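Long-range contacts in Cfl (PDB 7A9J), which probably activates carboxylic acids with ATP, as in other AMP-forming acyl ligases, and binds a bicyclic indenone carboxylic acid in its pocket: residues L85-Y89 against D236-P240; V215-P219 against P276-A280; I267-L271 against I289-E293; F286-I290 against K321-F326; L470-Q474 against F503-I507. The protein carries 1 engineered substitution. All blocks are in the same frame, centred on the assembly; numbering follows the deposited sequence. Where two conformers were deposited one is given.

Interaction 1: residues L85-Y89 against D236-P240; sequences LIATY and DLISP
Y89 and L237 meet through one polar bond set in an otherwise apolar contact. The phenol OH of Y89 donates to the backbone O of L237 at 2.8 Å, reaching the carbonyl at a C=O...donor angle of 123° and tilted 31° from its plane, while the acceptor lies at the edge of the ring. Beside this bond, Y89 CE2 rests 4.0 Å from L237 CG, and Y89 OH also approaches CD1 of I238. L85 supplies the aliphatic half. With its CG trans to the backbone N (chi1 178°), the leucine fork slides past that of L237 in the opposite direction, bringing L85 CD2 to 3.6 Å from L237 CG. The L85 and I238 side chains cross at about a right angle, with L85 CD1 3.9 Å from I238 CD1.

The next shell backs these groups. A type I turn from D236 to S239 presents L237 and I238 to the helix, and N81 accepts a hydrogen bond from L237 N. I77 of strand 74-78 backs L85, Y89 and I238, whereas T246 of helix 240-251 packs on I86 and L237. A buried tyrosine hydroxyl thus spends its proton on a turn carbonyl, satisfying both groups within an apolar setting, and probably helps to hold the turn that leads to P240 of the ligand pocket.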
# COMPACT_ATOMS: atom_id res chain seq x y z
N LEU A 85 -7.07 17.61 2.39
CA LEU A 85 -6.86 16.64 1.32
C LEU A 85 -8.10 15.76 1.18
O LEU A 85 -8.64 15.59 0.07
CB LEU A 85 -5.59 15.79 1.60
CG LEU A 85 -5.30 14.69 0.56
CD1 LEU A 85 -5.42 15.25 -0.88
CD2 LEU A 85 -3.88 14.16 0.82
N ILE A 86 -8.60 15.21 2.30
CA ILE A 86 -9.76 14.33 2.17
C ILE A 86 -11.00 15.15 1.81
O ILE A 86 -11.85 14.69 1.02
CB ILE A 86 -9.93 13.49 3.45
CG1 ILE A 86 -11.14 12.51 3.30
CG2 ILE A 86 -10.04 14.41 4.69
CD1 ILE A 86 -11.06 11.52 2.06
N ALA A 87 -11.11 16.39 2.30
CA ALA A 87 -12.23 17.21 1.88
C ALA A 87 -12.20 17.47 0.38
O ALA A 87 -13.26 17.50 -0.28
CB ALA A 87 -12.21 18.51 2.69
N THR A 88 -10.99 17.69 -0.17
CA THR A 88 -10.88 18.00 -1.60
C THR A 88 -11.23 16.79 -2.43
O THR A 88 -11.90 16.93 -3.45
CB THR A 88 -9.44 18.45 -1.91
OG1 THR A 88 -9.21 19.71 -1.25
CG2 THR A 88 -9.23 18.62 -3.41
N TYR A 89 -10.78 15.58 -2.02
CA TYR A 89 -11.24 14.39 -2.74
C TYR A 89 -12.76 14.34 -2.81
O TYR A 89 -13.34 14.11 -3.87
CB TYR A 89 -10.75 13.09 -2.06
CG TYR A 89 -9.31 12.83 -2.08
CD1 TYR A 89 -8.49 13.26 -3.13
CD2 TYR A 89 -8.75 12.10 -1.04
CE1 TYR A 89 -7.12 12.92 -3.16
CE2 TYR A 89 -7.38 11.79 -1.03
CZ TYR A 89 -6.58 12.19 -2.10
OH TYR A 89 -5.23 11.87 -2.13
N ASP A 236 1.05 7.62 2.72
CA ASP A 236 0.50 8.96 2.46
C ASP A 236 -0.90 8.90 1.89
O ASP A 236 -1.24 8.09 1.02
CB ASP A 236 1.37 9.75 1.45
CG ASP A 236 2.82 9.94 1.89
OD1 ASP A 236 3.13 9.95 3.10
OD2 ASP A 236 3.64 10.14 0.98
N LEU A 237 -1.73 9.89 2.34
CA LEU A 237 -3.11 9.97 1.88
C LEU A 237 -3.21 10.33 0.40
O LEU A 237 -4.25 10.13 -0.22
CB LEU A 237 -3.87 11.02 2.75
CG LEU A 237 -5.34 11.27 2.39
CD1 LEU A 237 -6.18 9.99 2.40
CD2 LEU A 237 -5.82 12.33 3.47
N ILE A 238 -2.12 10.81 -0.20
CA ILE A 238 -2.09 11.03 -1.64
C ILE A 238 -1.95 9.72 -2.40
O ILE A 238 -2.14 9.69 -3.62
CB ILE A 238 -0.96 12.03 -1.93
CG1 ILE A 238 -1.24 12.92 -3.17
CG2 ILE A 238 0.35 11.32 -2.16
CD1 ILE A 238 -2.45 13.89 -3.03
N SER A 239 -1.68 8.64 -1.72
CA SER A 239 -1.44 7.34 -2.42
C SER A 239 -2.74 6.52 -2.50
O SER A 239 -3.50 6.46 -1.54
CB SER A 239 -0.39 6.56 -1.67
OG SER A 239 -0.06 5.37 -2.39
N PRO A 240 -3.07 5.89 -3.61
CA PRO A 240 -4.39 5.21 -3.74
C PRO A 240 -4.82 4.25 -2.63
O PRO A 240 -5.98 4.28 -2.24
CB PRO A 240 -4.22 4.41 -5.07
CG PRO A 240 -3.43 5.31 -5.91
CD PRO A 240 -2.33 5.89 -4.90

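Interaction 2: residues V215-P219 against P276-A280; sequences VTINP and PAWIA
I217 lies over W278, and this pair makes the tight half of the contact. The methyl CG2 of I217 stands 3.9 Å from the centroid of the five-membered ring, only 9° off its normal, a CH-pi contact almost straight above the face. Its other branch runs along the six-membered side, where I217 CG1 comes within 3.8 Å of W278 CZ2; the two side chains cross at about a right angle. A chi1 of -174° swings the indole trans to the backbone N of W278 and out from the strand toward the loop. I231 packs on both residues, A248 of helix 240-251 on I217, and I245 of the same helix on W278.

The polar side is looser and is bridged by water. At the indole edge, in the ring plane, W278 NE1 donates to a water at 2.8 Å. The same water accepts from N218 N and donates to T216 O, the latter at 2.6 Å, so three groups from the two segments share one molecule. N218 curls back on its own loop, its ND2 giving a hydrogen bond of 2.8 Å to V215 O, and it also bonds Y345 OH. Farther out, at the partly exposed end, P219 CB merely touches A277 CB at 4.0 Å.

Backbone bonds link W278 with L232 and I279 with V306 and V308, placing strand 278-281 between parallel neighbours 230-233 and 306-311. The arrangement is that of a loop packed on the N-terminal start of strand 278-281 in a helix-flanked parallel sheet region of an AMP-binding enzyme, with T216 near the bound ligand.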
# COMPACT_ATOMS: atom_id res chain seq x y z
N VAL A 215 -13.99 -4.52 3.56
CA VAL A 215 -13.85 -5.90 4.09
C VAL A 215 -12.53 -6.10 4.82
O VAL A 215 -12.40 -7.03 5.62
CB VAL A 215 -14.00 -6.97 2.91
CG1 VAL A 215 -13.88 -8.43 3.42
CG2 VAL A 215 -15.34 -6.75 2.25
N THR A 216 -11.52 -5.28 4.53
CA THR A 216 -10.21 -5.41 5.13
C THR A 216 -10.00 -4.52 6.35
O THR A 216 -8.94 -4.62 6.99
CB THR A 216 -9.07 -5.11 4.13
OG1 THR A 216 -8.93 -3.71 3.95
CG2 THR A 216 -9.32 -5.82 2.76
N ILE A 217 -11.01 -3.74 6.74
CA ILE A 217 -10.81 -2.85 7.89
C ILE A 217 -11.68 -3.37 9.03
O ILE A 217 -12.90 -3.09 9.07
CB ILE A 217 -11.19 -1.40 7.58
CG1 ILE A 217 -10.45 -0.90 6.35
CG2 ILE A 217 -10.90 -0.51 8.89
CD1 ILE A 217 -10.80 0.54 6.00
N ASN A 218 -11.06 -4.06 9.98
CA ASN A 218 -11.79 -4.84 10.99
C ASN A 218 -11.14 -4.58 12.34
O ASN A 218 -10.53 -5.47 12.94
CB ASN A 218 -11.81 -6.33 10.61
CG ASN A 218 -12.42 -6.58 9.29
OD1 ASN A 218 -13.61 -6.36 9.11
ND2 ASN A 218 -11.61 -7.09 8.33
N PRO A 219 -11.34 -3.38 12.90
CA PRO A 219 -10.87 -3.13 14.27
C PRO A 219 -11.59 -4.05 15.24
O PRO A 219 -12.74 -4.45 15.02
CB PRO A 219 -11.26 -1.65 14.54
CG PRO A 219 -12.27 -1.29 13.46
CD PRO A 219 -12.15 -2.28 12.34
N PRO A 276 -4.45 4.40 17.91
CA PRO A 276 -5.43 4.00 16.91
C PRO A 276 -5.83 2.53 17.10
O PRO A 276 -5.11 1.73 17.70
CB PRO A 276 -4.68 4.20 15.58
CG PRO A 276 -3.23 4.02 15.96
CD PRO A 276 -3.11 4.61 17.33
N ALA A 277 -7.02 2.20 16.62
CA ALA A 277 -7.54 0.84 16.72
C ALA A 277 -7.06 -0.03 15.58
O ALA A 277 -7.12 -1.27 15.69
CB ALA A 277 -9.07 0.83 16.70
N TRP A 278 -6.59 0.58 14.49
CA TRP A 278 -6.29 -0.14 13.26
C TRP A 278 -5.21 0.64 12.54
O TRP A 278 -5.31 1.88 12.47
CB TRP A 278 -7.56 -0.25 12.42
CG TRP A 278 -7.46 -1.10 11.16
CD1 TRP A 278 -7.87 -2.39 11.02
CD2 TRP A 278 -7.08 -0.65 9.87
NE1 TRP A 278 -7.75 -2.78 9.72
CE2 TRP A 278 -7.24 -1.73 8.99
CE3 TRP A 278 -6.58 0.58 9.38
CZ2 TRP A 278 -6.95 -1.65 7.63
CZ3 TRP A 278 -6.27 0.67 8.01
CH2 TRP A 278 -6.48 -0.44 7.14
N ILE A 279 -4.17 -0.05 12.05
CA ILE A 279 -3.04 0.62 11.43
C ILE A 279 -2.75 -0.13 10.13
O ILE A 279 -2.40 -1.33 10.17
CB ILE A 279 -1.79 0.57 12.32
CG1 ILE A 279 -2.09 1.16 13.70
CG2 ILE A 279 -0.64 1.29 11.62
CD1 ILE A 279 -0.87 1.04 14.64
N ALA A 280 -2.78 0.59 9.02
CA ALA A 280 -2.24 0.06 7.77
C ALA A 280 -0.85 0.61 7.52
O ALA A 280 -0.52 1.73 7.89
CB ALA A 280 -3.17 0.43 6.59
O HOH W 1 -8.50 -5.49 9.42

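Interaction 3: residues I267-L271 against I289-E293; sequences ITETL and IIKNE
I267 opens the contact by laying both branches on I289. I267 CG1 and CG2 each lie 4.0 Å from I289 CG1, the side chains crossing at about a right angle, and the CG2 methyl also touches N292 ND2.

T268 follows with the polar centre. Its OG1 accepts a hydrogen bond from N292 ND2 at 3.2 Å, with an N-H...acceptor angle of 150°, and the hydroxyl lies nearly in the amide plane. A rotation of -61° about chi1 places this oxygen opposite the carbonyl carbon, from where it can serve two partners. It donates in turn to a water at 2.8 Å, which donates hydrogen bonds to I289 O and E293 OE2. The water therefore extends the grip of one threonine to the backbone and to an acidic side chain. The carboxylate of E293 is steadied further by the bond of its OE1 to L300 N, and its OE2 passes the T268 methyl CG2 at 3.7 Å.

One turn later L271 closes the apolar end, its CD1 4.1 Å from I289 CD1. I289 is thus held by two residues spaced one helical turn apart. The axes of these short segments run 10.4 Å apart at 92°, a near-perpendicular helix pair joined through strand 278-281, within the helix-strand-helix course of the AMP-binding region.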
# COMPACT_ATOMS: atom_id res chain seq x y z
N ILE A 267 7.17 7.51 15.41
CA ILE A 267 5.94 6.72 15.34
C ILE A 267 5.63 6.06 16.68
O ILE A 267 4.45 5.94 17.05
CB ILE A 267 5.99 5.69 14.19
CG1 ILE A 267 4.67 4.89 14.11
CG2 ILE A 267 7.20 4.77 14.34
CD1 ILE A 267 3.50 5.77 13.70
N THR A 268 6.64 5.56 17.38
CA THR A 268 6.37 4.88 18.65
C THR A 268 5.70 5.83 19.64
O THR A 268 4.68 5.49 20.26
CB THR A 268 7.67 4.32 19.25
OG1 THR A 268 8.21 3.36 18.33
CG2 THR A 268 7.37 3.62 20.57
N GLU A 269 6.26 7.03 19.82
CA GLU A 269 5.65 7.99 20.73
C GLU A 269 4.29 8.46 20.21
O GLU A 269 3.36 8.66 21.00
CB GLU A 269 6.59 9.16 20.97
CG GLU A 269 7.69 8.85 22.01
CD GLU A 269 7.14 8.55 23.43
OE1 GLU A 269 5.99 8.93 23.74
OE2 GLU A 269 7.88 7.94 24.24
N THR A 270 4.17 8.68 18.90
CA THR A 270 2.89 9.05 18.32
C THR A 270 1.82 8.00 18.60
O THR A 270 0.67 8.35 18.90
CB THR A 270 3.08 9.27 16.82
OG1 THR A 270 3.99 10.39 16.67
CG2 THR A 270 1.72 9.54 16.13
N LEU A 271 2.18 6.72 18.48
CA LEU A 271 1.20 5.66 18.68
C LEU A 271 0.79 5.54 20.14
O LEU A 271 -0.37 5.25 20.44
CB LEU A 271 1.74 4.32 18.15
CG LEU A 271 1.76 4.15 16.63
CD1 LEU A 271 2.31 2.80 16.25
CD2 LEU A 271 0.28 4.31 16.10
N ILE A 289 8.62 -0.18 13.34
CA ILE A 289 7.95 -0.15 14.63
C ILE A 289 8.55 -1.21 15.56
O ILE A 289 8.83 -0.95 16.74
CB ILE A 289 6.44 -0.30 14.38
CG1 ILE A 289 5.94 1.06 13.81
CG2 ILE A 289 5.70 -0.61 15.66
CD1 ILE A 289 4.54 1.02 13.26
N ILE A 290 8.84 -2.39 15.02
CA ILE A 290 9.46 -3.47 15.78
C ILE A 290 10.83 -3.04 16.26
O ILE A 290 11.21 -3.24 17.42
CB ILE A 290 9.54 -4.74 14.93
CG1 ILE A 290 8.13 -5.27 14.64
CG2 ILE A 290 10.51 -5.80 15.56
CD1 ILE A 290 8.11 -6.32 13.53
N LYS A 291 11.62 -2.45 15.35
CA LYS A 291 12.99 -2.12 15.70
C LYS A 291 13.06 -1.05 16.79
O LYS A 291 13.95 -1.08 17.63
CB LYS A 291 13.75 -1.67 14.46
CG LYS A 291 15.25 -1.49 14.75
CD LYS A 291 16.07 -1.16 13.51
CE LYS A 291 16.66 -2.41 12.88
NZ LYS A 291 17.83 -2.04 12.04
N ASN A 292 12.10 -0.12 16.80
CA ASN A 292 12.11 0.92 17.82
C ASN A 292 11.95 0.35 19.23
O ASN A 292 12.47 0.92 20.19
CB ASN A 292 11.00 1.93 17.54
CG ASN A 292 11.25 2.71 16.27
OD1 ASN A 292 12.35 2.65 15.70
ND2 ASN A 292 10.24 3.45 15.83
N GLU A 293 11.26 -0.79 19.36
CA GLU A 293 11.04 -1.39 20.68
C GLU A 293 12.31 -1.95 21.30
O GLU A 293 12.36 -2.07 22.53
CB GLU A 293 10.01 -2.52 20.59
CG GLU A 293 8.63 -2.03 20.30
CD GLU A 293 8.06 -1.19 21.43
OE1 GLU A 293 7.79 -1.72 22.53
OE2 GLU A 293 7.89 0.02 21.20
O HOH W 2 7.75 0.65 18.56

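Interaction 4: residues F286-I290 against K321-F326; sequences FHKII and KFFECF
F286 and F322 owe their meeting to different first torsions: that of F286 sets its ring beside its own backbone N, whereas a chi1 of -162° carries F322 CG to the far side from its N and in toward helix 283-294. The rings then form an offset edge-to-face pair, the edge of F286 toward the face of F322, with centroids 5.5 Å apart and planes at 76°. Within this pair the nearest atoms are F286 CD1 and F322 CE1, 3.9 Å apart.

I290 acts as a knob in the hole made by K321, F322, C325 and F326. Its CD1 meets F322 CD1 at 3.7 Å, at the ring edge and in its plane, while its CG1 reaches F326 CE2 at 3.9 Å. I289 offers its CG2 to F326 CZ, 3.7 Å away, the side chains crossing at about a right angle. F326 CD2 lies over the rim of one face of F322, which therefore touches both F286 and F326. Toward solvent, the lysine chain of K321 brings NZ to 3.8 Å from CD2 of H287, a contact without a hydrogen bond.

The two segment axes run 10.3 Å apart at 33°. Beneath the helices, C307 and A309 of strand 306-311 receive F286, and C307 also receives F322; L302, in the loop leading to that strand, packs on I289, F322 and F326. Helices 283-294 and 316-326 thereby sit side by side against the same strand.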
# COMPACT_ATOMS: atom_id res chain seq x y z
N PHE A 286 6.13 -1.55 9.53
CA PHE A 286 6.02 -2.36 10.73
C PHE A 286 7.37 -2.87 11.22
O PHE A 286 7.58 -3.00 12.43
CB PHE A 286 5.05 -3.50 10.46
CG PHE A 286 3.65 -3.01 10.32
CD1 PHE A 286 3.00 -2.45 11.41
CD2 PHE A 286 3.01 -3.02 9.08
CE1 PHE A 286 1.71 -1.98 11.30
CE2 PHE A 286 1.71 -2.53 8.95
CZ PHE A 286 1.04 -2.01 10.07
N HIS A 287 8.29 -3.15 10.31
CA HIS A 287 9.66 -3.50 10.70
C HIS A 287 10.27 -2.40 11.54
O HIS A 287 10.95 -2.66 12.55
CB HIS A 287 10.50 -3.74 9.45
CG HIS A 287 10.48 -5.16 8.97
ND1 HIS A 287 10.06 -5.51 7.70
CD2 HIS A 287 10.82 -6.32 9.58
CE1 HIS A 287 10.12 -6.82 7.56
NE2 HIS A 287 10.58 -7.34 8.69
N LYS A 288 10.05 -1.14 11.14
CA LYS A 288 10.58 -0.01 11.90
C LYS A 288 9.93 0.07 13.28
O LYS A 288 10.61 0.34 14.27
CB LYS A 288 10.34 1.29 11.16
CG LYS A 288 11.02 1.33 9.79
CD LYS A 288 10.40 2.40 8.88
CE LYS A 288 11.26 3.65 8.86
NZ LYS A 288 11.83 3.89 7.50
N ILE A 289 8.62 -0.18 13.34
CA ILE A 289 7.95 -0.15 14.63
C ILE A 289 8.55 -1.21 15.56
O ILE A 289 8.83 -0.95 16.74
CB ILE A 289 6.44 -0.30 14.38
CG1 ILE A 289 5.94 1.06 13.81
CG2 ILE A 289 5.70 -0.61 15.66
CD1 ILE A 289 4.54 1.02 13.26
N ILE A 290 8.84 -2.39 15.02
CA ILE A 290 9.46 -3.47 15.78
C ILE A 290 10.83 -3.04 16.26
O ILE A 290 11.21 -3.24 17.42
CB ILE A 290 9.54 -4.74 14.93
CG1 ILE A 290 8.13 -5.27 14.64
CG2 ILE A 290 10.51 -5.80 15.56
CD1 ILE A 290 8.11 -6.32 13.53
N LYS A 321 7.81 -12.07 13.53
CA LYS A 321 8.52 -11.07 14.33
C LYS A 321 7.54 -10.14 15.04
O LYS A 321 7.77 -9.72 16.18
CB LYS A 321 9.45 -10.26 13.44
CG LYS A 321 10.39 -11.13 12.62
CD LYS A 321 11.10 -10.34 11.53
CE LYS A 321 12.36 -9.69 12.09
NZ LYS A 321 13.13 -8.97 11.05
N PHE A 322 6.45 -9.80 14.36
CA PHE A 322 5.51 -8.83 14.93
C PHE A 322 4.77 -9.43 16.12
O PHE A 322 4.51 -8.74 17.12
CB PHE A 322 4.55 -8.37 13.85
CG PHE A 322 3.82 -7.09 14.17
CD1 PHE A 322 4.50 -5.87 14.17
CD2 PHE A 322 2.44 -7.11 14.46
CE1 PHE A 322 3.83 -4.68 14.44
CE2 PHE A 322 1.74 -5.90 14.75
CZ PHE A 322 2.43 -4.71 14.73
N PHE A 323 4.42 -10.71 16.03
CA PHE A 323 3.80 -11.36 17.19
C PHE A 323 4.79 -11.48 18.34
O PHE A 323 4.43 -11.26 19.51
CB PHE A 323 3.26 -12.75 16.84
CG PHE A 323 2.58 -13.42 18.02
CD1 PHE A 323 1.28 -13.03 18.39
CD2 PHE A 323 3.24 -14.38 18.77
CE1 PHE A 323 0.66 -13.60 19.49
CE2 PHE A 323 2.62 -14.97 19.87
CZ PHE A 323 1.33 -14.59 20.22
N GLU A 324 6.03 -11.86 18.05
CA GLU A 324 7.00 -11.99 19.14
C GLU A 324 7.11 -10.67 19.88
O GLU A 324 7.16 -10.62 21.11
CB GLU A 324 8.37 -12.39 18.62
CG GLU A 324 8.43 -13.66 17.76
CD GLU A 324 8.48 -14.94 18.56
OE1 GLU A 324 8.56 -14.87 19.81
OE2 GLU A 324 8.44 -16.03 17.93
N CYS A 325 7.13 -9.58 19.13
CA CYS A 325 7.40 -8.28 19.71
C CYS A 325 6.18 -7.72 20.43
O CYS A 325 6.29 -7.21 21.54
CB CYS A 325 7.88 -7.34 18.62
SG CYS A 325 8.36 -5.69 19.24
N PHE A 326 5.00 -7.78 19.81
CA PHE A 326 3.85 -7.12 20.40
C PHE A 326 2.72 -8.03 20.83
O PHE A 326 1.76 -7.54 21.42
CB PHE A 326 3.28 -6.11 19.39
CG PHE A 326 4.25 -5.04 19.04
CD1 PHE A 326 4.51 -4.02 19.95
CD2 PHE A 326 4.91 -5.05 17.82
CE1 PHE A 326 5.42 -3.02 19.63
CE2 PHE A 326 5.83 -4.07 17.50
CZ PHE A 326 6.08 -3.06 18.41

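Interaction 5: residues L470-Q474 against F503-I507; sequences LIQPQ and FIKEI
I471 O accepts the backbone bond from I504 N at 3.0 Å, nearly straight with an N-H...acceptor angle of 165°. The second bond comes from a side chain: Q472 OE1 takes the N-H of I507 at 3.2 Å, more bent at 143°. Q472 gets there by an extended chain, its CG anti to the backbone N (chi1 174°), which carries the amide alongside the backbone of K505 and E506 to the far end of the segment. Weaker CA-H...O contacts complete this backbone zone, F503 CA to I471 O and Q472 CA to I504 O, the latter at 3.2 Å.

I471 and F503 form a parallel bridge, and with it strand 500-503 is placed beside strand 464-473 in the mixed sheet of this chain's C-terminal domain. The glutamine bond to I507 continues the attachment after regular pairing has ended.

On the face carrying the bridged pair, I471 and F503 lie side by side and point the same way, with I471 CG2 4.0 Å from F503 CE2; I484 of helix 481-491 packs on both. P473 CG sits at the edge of the F503 ring, the two side chains crossing at about a right angle, and K505 NZ passes the same proline carbon at 3.8 Å. L470 packs with I504 and I507, its CD1 3.5 Å from I504 CG2 and its CG 4.1 Å from I507 CG1.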
# COMPACT_ATOMS: atom_id res chain seq x y z
N LEU A 470 22.23 -18.24 2.15
CA LEU A 470 22.86 -17.28 3.03
C LEU A 470 22.22 -17.38 4.41
O LEU A 470 20.99 -17.26 4.53
CB LEU A 470 22.73 -15.89 2.42
CG LEU A 470 23.64 -14.71 2.75
CD1 LEU A 470 25.08 -15.18 2.77
CD2 LEU A 470 23.44 -13.67 1.64
N ILE A 471 23.02 -17.64 5.44
CA ILE A 471 22.53 -17.92 6.79
C ILE A 471 23.08 -16.85 7.73
O ILE A 471 24.30 -16.69 7.85
CB ILE A 471 22.98 -19.30 7.29
CG1 ILE A 471 22.53 -20.42 6.35
CG2 ILE A 471 22.51 -19.54 8.74
CD1 ILE A 471 21.06 -20.65 6.35
N GLN A 472 22.18 -16.15 8.43
CA GLN A 472 22.60 -15.18 9.44
C GLN A 472 22.35 -15.75 10.82
O GLN A 472 21.19 -15.87 11.22
CB GLN A 472 21.87 -13.84 9.27
CG GLN A 472 22.17 -12.82 10.36
CD GLN A 472 21.43 -11.51 10.13
OE1 GLN A 472 21.52 -10.91 9.05
NE2 GLN A 472 20.70 -11.07 11.14
N PRO A 473 23.40 -16.14 11.55
CA PRO A 473 23.19 -16.76 12.86
C PRO A 473 22.54 -15.81 13.84
O PRO A 473 22.77 -14.59 13.82
CB PRO A 473 24.61 -17.14 13.30
CG PRO A 473 25.35 -17.29 12.01
CD PRO A 473 24.81 -16.20 11.14
N GLN A 474 21.69 -16.38 14.69
CA GLN A 474 20.93 -15.66 15.71
C GLN A 474 21.84 -15.27 16.87
O GLN A 474 23.00 -15.70 16.97
CB GLN A 474 19.77 -16.53 16.22
CG GLN A 474 18.66 -15.82 17.02
CD GLN A 474 18.11 -14.57 16.34
OE1 GLN A 474 18.78 -13.53 16.29
NE2 GLN A 474 16.88 -14.67 15.81
N PHE A 503 27.68 -18.45 5.84
CA PHE A 503 27.37 -17.80 7.11
C PHE A 503 27.89 -16.38 7.06
O PHE A 503 29.08 -16.15 6.83
CB PHE A 503 27.98 -18.55 8.30
CG PHE A 503 27.43 -19.93 8.50
CD1 PHE A 503 27.89 -20.99 7.73
CD2 PHE A 503 26.44 -20.16 9.43
CE1 PHE A 503 27.38 -22.26 7.90
CE2 PHE A 503 25.92 -21.43 9.61
CZ PHE A 503 26.40 -22.49 8.84
N ILE A 504 27.00 -15.42 7.30
CA ILE A 504 27.35 -14.01 7.36
C ILE A 504 26.46 -13.37 8.43
O ILE A 504 25.27 -13.67 8.50
CB ILE A 504 27.17 -13.34 5.98
CG1 ILE A 504 27.85 -11.98 5.94
CG2 ILE A 504 25.71 -13.21 5.60
CD1 ILE A 504 27.83 -11.34 4.57
N LYS A 505 27.04 -12.56 9.30
CA LYS A 505 26.21 -12.10 10.41
C LYS A 505 25.48 -10.81 10.11
O LYS A 505 24.77 -10.29 10.98
CB LYS A 505 27.04 -12.00 11.70
CG LYS A 505 27.33 -13.40 12.25
CD LYS A 505 27.87 -13.44 13.66
CE LYS A 505 28.10 -14.89 14.05
NZ LYS A 505 28.67 -15.66 12.90
N GLU A 506 25.58 -10.31 8.88
CA GLU A 506 24.71 -9.25 8.40
C GLU A 506 24.42 -9.51 6.93
O GLU A 506 25.35 -9.54 6.12
CB GLU A 506 25.34 -7.88 8.60
CG GLU A 506 24.50 -6.74 8.12
CD GLU A 506 25.23 -5.42 8.22
OE1 GLU A 506 26.47 -5.44 8.34
OE2 GLU A 506 24.56 -4.37 8.17
N ILE A 507 23.15 -9.69 6.59
CA ILE A 507 22.80 -9.92 5.19
C ILE A 507 22.62 -8.57 4.50
O ILE A 507 21.89 -7.72 5.02
CB ILE A 507 21.54 -10.80 5.07
CG1 ILE A 507 21.88 -12.23 5.48
CG2 ILE A 507 20.95 -10.73 3.66
CD1 ILE A 507 20.69 -13.15 5.49

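In the fold
From the N terminus, interaction 1 opens first: helix 83-95 waits 147 residues for the turn before helix 240-251. Before that loop closes, residues 215-219 start interaction 2, so the two cross. Interaction 2 is completed by strand 278-281 and is itself crossed by interaction 3, whose helix 267-274 precedes that strand and whose partner, helix 283-294, follows it. Interaction 4 starts on that same helix, sharing I289 and I290, and extends the chain of contacts to helix 316-326. L271 touches P276 and I279, coupling interactions 2 and 3. Interaction 5 stands apart in series, closing a short loop in the C-terminal domain, about 41 Å from interaction 1 between centres.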